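Local coordinates for protein sorbitol dehydrogenase (Gluconobacter oxydans, PDB 5ITG) that probably oxidises D-sorbitol to L-sorbose, with NADP as the likely hydride acceptor, at residues L410-G415 with G421-S426; M304-G309 with L371-D376. All blocks are in the same frame, centred on the assembly; numbering follows the deposited sequence.

Contact 1. Residues L410-G415 with G421-S426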
loop_
_atom_site.group_PDB
_atom_site.type_symbol
_atom_site.label_atom_id
_atom_site.label_comp_id
_atom_site.label_asym_id
_atom_site.label_seq_id
_atom_site.Cartn_x
_atom_site.Cartn_y
_atom_site.Cartn_z
ATOM N N LEU A 410 20.294 -3.895 16.040
ATOM C CA LEU A 410 20.818 -3.341 17.287
ATOM C C LEU A 410 22.063 -2.481 17.088
ATOM O O LEU A 410 22.216 -1.443 17.733
ATOM C CB LEU A 410 21.106 -4.466 18.288
ATOM C CG LEU A 410 19.820 -5.142 18.778
ATOM C CD1 LEU A 410 20.144 -6.255 19.766
ATOM C CD2 LEU A 410 18.918 -4.085 19.414
ATOM N N GLU A 411 22.954 -2.907 16.200
ATOM C CA GLU A 411 24.152 -2.125 15.934
ATOM C C GLU A 411 23.803 -0.868 15.130
ATOM O O GLU A 411 24.392 0.193 15.340
ATOM C CB GLU A 411 25.188 -2.981 15.204
ATOM C CG GLU A 411 25.844 -4.016 16.115
ATOM C CD GLU A 411 26.591 -3.369 17.279
ATOM O OE1 GLU A 411 27.503 -2.557 17.015
ATOM O OE2 GLU A 411 26.271 -3.672 18.453
HETATM N N MSE A 412 22.830 -0.980 14.227
HETATM C CA MSE A 412 22.408 0.160 13.410
HETATM C C MSE A 412 21.883 1.271 14.321
HETATM O O MSE A 412 22.103 2.460 14.080
HETATM C CB MSE A 412 21.313 -0.275 12.422
HETATM C CG MSE A 412 20.762 0.835 11.526
HETATM SE SE MSE A 412 19.376 1.935 12.359
HETATM C CE MSE A 412 18.007 0.565 12.640
ATOM N N LEU A 413 21.199 0.869 15.385
ATOM C CA LEU A 413 20.627 1.817 16.339
ATOM C C LEU A 413 21.658 2.760 16.975
ATOM O O LEU A 413 21.315 3.871 17.388
ATOM C CB LEU A 413 19.884 1.045 17.438
ATOM C CG LEU A 413 18.350 1.004 17.464
ATOM C CD1 LEU A 413 17.769 1.013 16.071
ATOM C CD2 LEU A 413 17.910 -0.230 18.243
ATOM N N ARG A 414 22.913 2.326 17.047
ATOM C CA ARG A 414 23.961 3.144 17.655
ATOM C C ARG A 414 24.254 4.444 16.905
ATOM O O ARG A 414 24.868 5.361 17.458
ATOM C CB ARG A 414 25.231 2.311 17.842
ATOM C CG ARG A 414 25.032 1.178 18.851
ATOM C CD ARG A 414 26.235 0.251 18.974
ATOM N NE ARG A 414 27.157 0.656 20.034
ATOM C CZ ARG A 414 28.205 1.451 19.859
ATOM N NH1 ARG A 414 28.480 1.935 18.655
ATOM N NH2 ARG A 414 28.977 1.766 20.889
ATOM N N GLY A 415 23.822 4.526 15.650
ATOM C CA GLY A 415 23.993 5.753 14.893
ATOM C C GLY A 415 25.270 6.062 14.135
ATOM O O GLY A 415 25.552 7.232 13.861
ATOM N N GLY A 421 30.375 8.167 8.915
ATOM C CA GLY A 421 29.215 9.032 8.959
ATOM C C GLY A 421 28.341 8.710 10.154
ATOM O O GLY A 421 28.297 7.577 10.620
ATOM N N THR A 422 27.655 9.713 10.677
ATOM C CA THR A 422 26.774 9.470 11.804
ATOM C C THR A 422 25.366 9.740 11.319
ATOM O O THR A 422 25.173 10.412 10.306
ATOM C CB THR A 422 27.098 10.385 12.992
ATOM O OG1 THR A 422 26.938 11.753 12.602
ATOM C CG2 THR A 422 28.520 10.153 13.458
ATOM N N TYR A 423 24.382 9.207 12.032
ATOM C CA TYR A 423 22.994 9.392 11.642
ATOM C C TYR A 423 22.098 9.129 12.840
ATOM O O TYR A 423 22.548 8.617 13.861
ATOM C CB TYR A 423 22.648 8.425 10.498
ATOM C CG TYR A 423 22.880 6.968 10.856
ATOM C CD1 TYR A 423 21.953 6.258 11.621
ATOM C CD2 TYR A 423 24.055 6.322 10.484
ATOM C CE1 TYR A 423 22.196 4.941 12.010
ATOM C CE2 TYR A 423 24.310 5.008 10.868
ATOM C CZ TYR A 423 23.373 4.327 11.634
ATOM O OH TYR A 423 23.629 3.044 12.034
ATOM N N GLU A 424 20.827 9.481 12.715
ATOM C CA GLU A 424 19.882 9.257 13.795
ATOM C C GLU A 424 18.632 8.634 13.207
ATOM O O GLU A 424 17.892 9.301 12.487
ATOM C CB GLU A 424 19.524 10.577 14.475
ATOM C CG GLU A 424 19.633 10.526 15.986
ATOM C CD GLU A 424 21.043 10.187 16.446
ATOM O OE1 GLU A 424 21.983 10.911 16.053
ATOM O OE2 GLU A 424 21.214 9.201 17.196
ATOM N N SER A 425 18.396 7.358 13.496
ATOM C CA SER A 425 17.207 6.710 12.967
ATOM C C SER A 425 15.999 7.108 13.798
ATOM O O SER A 425 16.130 7.516 14.952
ATOM C CB SER A 425 17.362 5.188 12.970
ATOM O OG SER A 425 17.453 4.680 14.283
ATOM N N SER A 426 14.821 6.986 13.205
ATOM C CA SER A 426 13.581 7.331 13.882
ATOM C C SER A 426 12.878 6.106 14.476
ATOM O O SER A 426 12.698 5.088 13.807
ATOM C CB SER A 426 12.646 8.040 12.900
ATOM O OG SER A 426 11.334 8.152 13.421
#
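A type I beta turn from Met412 to Gly415, following on from helix 400-412, is met by Tyr423 of the returning loop, which bonds to it at two points. The hydroxyl OH of Tyr423 donates to Met412 O over 2.6 Å, in the carbonyl plane and on a lone pair. Gly415 N gives the same oxygen the turn's own bond, so two donors grip this carbonyl. Further along, Tyr423 N donates to Gly415 O over 2.9 Å, but from above that carbonyl plane, 43° out of it. With CG set between its backbone N and carbonyl carbon (chi1 58°), the Tyr423 ring lies along the turn and takes Gly415 CA over one face, a CH-pi contact of 3.8 Å to the ring centroid. Gly415 has positive phi, and a CB there would collide with Tyr423 O. The selenomethionine Met412 bends at chi2 and chi3, bringing SE obliquely to within 4.1 Å of Tyr423 CE1 as a Met-aromatic contact; the same SE rests 3.9 Å from Ser425 OG. A leucine in place of Tyr423 would probably cost Met412 O its side-chain donor and leave Gly415 CA without its aromatic face. Just before the turn, Glu411 forms salt bridges with Arg471 and Arg475 of helix 461-477. The whole is a helix C-terminus followed by a positive-phi glycine, here faced by a tyrosine ring.

Contact 2. Residues M304-G309 with L371-D376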
loop_
_atom_site.group_PDB
_atom_site.type_symbol
_atom_site.label_atom_id
_atom_site.label_comp_id
_atom_site.label_asym_id
_atom_site.label_seq_id
_atom_site.Cartn_x
_atom_site.Cartn_y
_atom_site.Cartn_z
HETATM N N MSE A 304 15.794 -6.524 6.305
HETATM C CA MSE A 304 16.957 -7.409 6.417
HETATM C C MSE A 304 18.066 -6.855 5.525
HETATM O O MSE A 304 19.259 -7.085 5.755
HETATM C CB MSE A 304 16.607 -8.837 5.988
HETATM C CG MSE A 304 17.796 -9.787 5.959
HETATM SE SE MSE A 304 18.731 -9.980 7.663
HETATM C CE MSE A 304 17.520 -11.226 8.532
ATOM N N LEU A 305 17.660 -6.113 4.503
ATOM C CA LEU A 305 18.612 -5.495 3.592
ATOM C C LEU A 305 19.101 -4.153 4.146
ATOM O O LEU A 305 20.305 -3.883 4.209
ATOM C CB LEU A 305 17.955 -5.240 2.231
ATOM C CG LEU A 305 18.820 -4.496 1.204
ATOM C CD1 LEU A 305 19.932 -5.420 0.702
ATOM C CD2 LEU A 305 17.966 -4.035 0.037
ATOM N N CYS A 306 18.158 -3.317 4.566
ATOM C CA CYS A 306 18.507 -1.979 5.028
ATOM C C CYS A 306 19.176 -1.809 6.378
ATOM O O CYS A 306 19.954 -0.876 6.542
ATOM C CB CYS A 306 17.285 -1.063 4.924
ATOM S SG CYS A 306 16.772 -0.762 3.199
ATOM N N PHE A 307 18.905 -2.682 7.345
ATOM C CA PHE A 307 19.561 -2.525 8.635
ATOM C C PHE A 307 21.083 -2.678 8.469
ATOM O O PHE A 307 21.852 -1.819 8.916
ATOM C CB PHE A 307 19.018 -3.527 9.671
ATOM C CG PHE A 307 17.592 -3.256 10.114
ATOM C CD1 PHE A 307 17.057 -1.969 10.070
ATOM C CD2 PHE A 307 16.807 -4.280 10.643
ATOM C CE1 PHE A 307 15.769 -1.704 10.543
ATOM C CE2 PHE A 307 15.508 -4.022 11.123
ATOM C CZ PHE A 307 14.994 -2.735 11.071
ATOM N N PRO A 308 21.546 -3.771 7.834
ATOM C CA PRO A 308 23.001 -3.870 7.688
ATOM C C PRO A 308 23.533 -2.903 6.622
ATOM O O PRO A 308 24.691 -2.472 6.682
ATOM C CB PRO A 308 23.218 -5.345 7.332
ATOM C CG PRO A 308 21.945 -5.734 6.654
ATOM C CD PRO A 308 20.890 -5.042 7.476
ATOM N N GLY A 309 22.683 -2.554 5.659
ATOM C CA GLY A 309 23.084 -1.627 4.614
ATOM C C GLY A 309 23.434 -0.244 5.162
ATOM O O GLY A 309 24.341 0.428 4.656
ATOM N N LEU A 371 17.599 4.729 5.456
ATOM C CA LEU A 371 17.190 5.233 6.762
ATOM C C LEU A 371 15.673 5.338 6.860
ATOM O O LEU A 371 15.098 5.136 7.930
ATOM C CB LEU A 371 17.838 6.597 7.043
ATOM C CG LEU A 371 19.249 6.515 7.637
ATOM C CD1 LEU A 371 19.835 7.909 7.813
ATOM C CD2 LEU A 371 19.185 5.798 8.983
ATOM N N ARG A 372 15.022 5.637 5.741
ATOM C CA ARG A 372 13.571 5.762 5.736
ATOM C C ARG A 372 12.934 4.392 5.954
ATOM O O ARG A 372 11.946 4.257 6.679
ATOM C CB ARG A 372 13.091 6.351 4.409
ATOM C CG ARG A 372 11.955 7.355 4.573
ATOM C CD ARG A 372 11.305 7.688 3.240
ATOM N NE ARG A 372 10.622 6.529 2.673
ATOM C CZ ARG A 372 9.628 5.880 3.271
ATOM N NH1 ARG A 372 9.192 6.280 4.462
ATOM N NH2 ARG A 372 9.070 4.830 2.684
ATOM N N ILE A 373 13.509 3.377 5.325
ATOM C CA ILE A 373 13.010 2.014 5.465
ATOM C C ILE A 373 13.179 1.559 6.912
ATOM O O ILE A 373 12.358 0.809 7.440
ATOM C CB ILE A 373 13.779 1.042 4.531
ATOM C CG1 ILE A 373 13.536 1.433 3.071
ATOM C CG2 ILE A 373 13.339 -0.399 4.779
ATOM C CD1 ILE A 373 12.072 1.440 2.662
ATOM N N ALA A 374 14.239 2.041 7.556
ATOM C CA ALA A 374 14.534 1.673 8.934
ATOM C C ALA A 374 13.726 2.450 9.981
ATOM O O ALA A 374 13.755 2.104 11.165
ATOM C CB ALA A 374 16.027 1.844 9.200
ATOM N N SER A 375 13.005 3.484 9.553
ATOM C CA SER A 375 12.211 4.280 10.491
ATOM C C SER A 375 11.118 3.428 11.134
ATOM O O SER A 375 10.425 2.670 10.452
ATOM C CB SER A 375 11.594 5.502 9.789
ATOM O OG SER A 375 10.650 5.139 8.791
ATOM N N ASP A 376 10.974 3.565 12.449
ATOM C CA ASP A 376 9.993 2.798 13.214
ATOM C C ASP A 376 10.397 1.328 13.101
ATOM O O ASP A 376 9.551 0.436 13.052
ATOM C CB ASP A 376 8.575 3.008 12.658
ATOM C CG ASP A 376 7.489 2.538 13.619
ATOM O OD1 ASP A 376 7.811 2.213 14.785
ATOM O OD2 ASP A 376 6.309 2.504 13.214
#
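Cys306 and Ile373 meet because each turns its first torsion to about -65°: Cys306 SG stands beside its own backbone N (chi1 -66°), while Ile373 sends CG1 beside its N (chi1 -63°) and CG2 anti to it. This is helix-helix packing in the all-helical C-terminal domain of the mannitol dehydrogenase family, between the long helix 288-312 and the short helix 370-374. Cys306 SG lies against the branch point of the isoleucine, 3.7 Å from Ile373 CB. Cys306 SG is 3.8 Å from the methyl Ile373 CG2, and Cys306 CB backs it up at 4.0 Å from the same CG2. The far end of Ile373 leads away, and CB with its two branch carbons CG1 and CG2 makes the contact. Val317 of the neighbouring helix 317-320 touches both Cys306 and Ile373.

One residue on, the pairing changes from sulfur against a branched chain to ring against methyl. Phe307 presents the rim of its ring, with Ala374 CB near the ring plane at 3.8 Å from Phe307 CE1. The small alanine probably allows the close approach of the backbones, Phe307 CA and Ala374 CA being 6.6 Å apart. The Phe307 ring also meets that of Tyr409, their planes at about 45°. No hydrogen bond crosses between the two segments; all four touching residues are buried, and the contact is apolar. Helix 288-312 is kinked at Pro308, just past the Phe307 contact. On the other segment, Arg372 O accepts from both the backbone and the side chain of Ser375, the hydroxyl Ser375 OG donating to Arg372 O over 2.6 Å from 17° off the carbonyl plane.

Along the chain from the N terminus, contact 2 comes first: helix 288-312 passes through 304-309, and 61 residues, more than half of them helical, follow before 371-376 returns to it. Contact 1 opens only after that loop has closed, and joins 410-415 to 421-426 across five non-helical residues. The two are therefore in series, neither nested nor crossed. Their centres are about 10 Å apart, and they touch directly. Met412 CE packs 3.7 Å from Phe307 CD1, Tyr423 meets Leu371, and Ser426 O probably accepts a hydrogen bond from Asp376 N, the N-cap of helix 377-394. Together they join helices 288-312, 370-374 and 400-412 with the loop before helix 432-439.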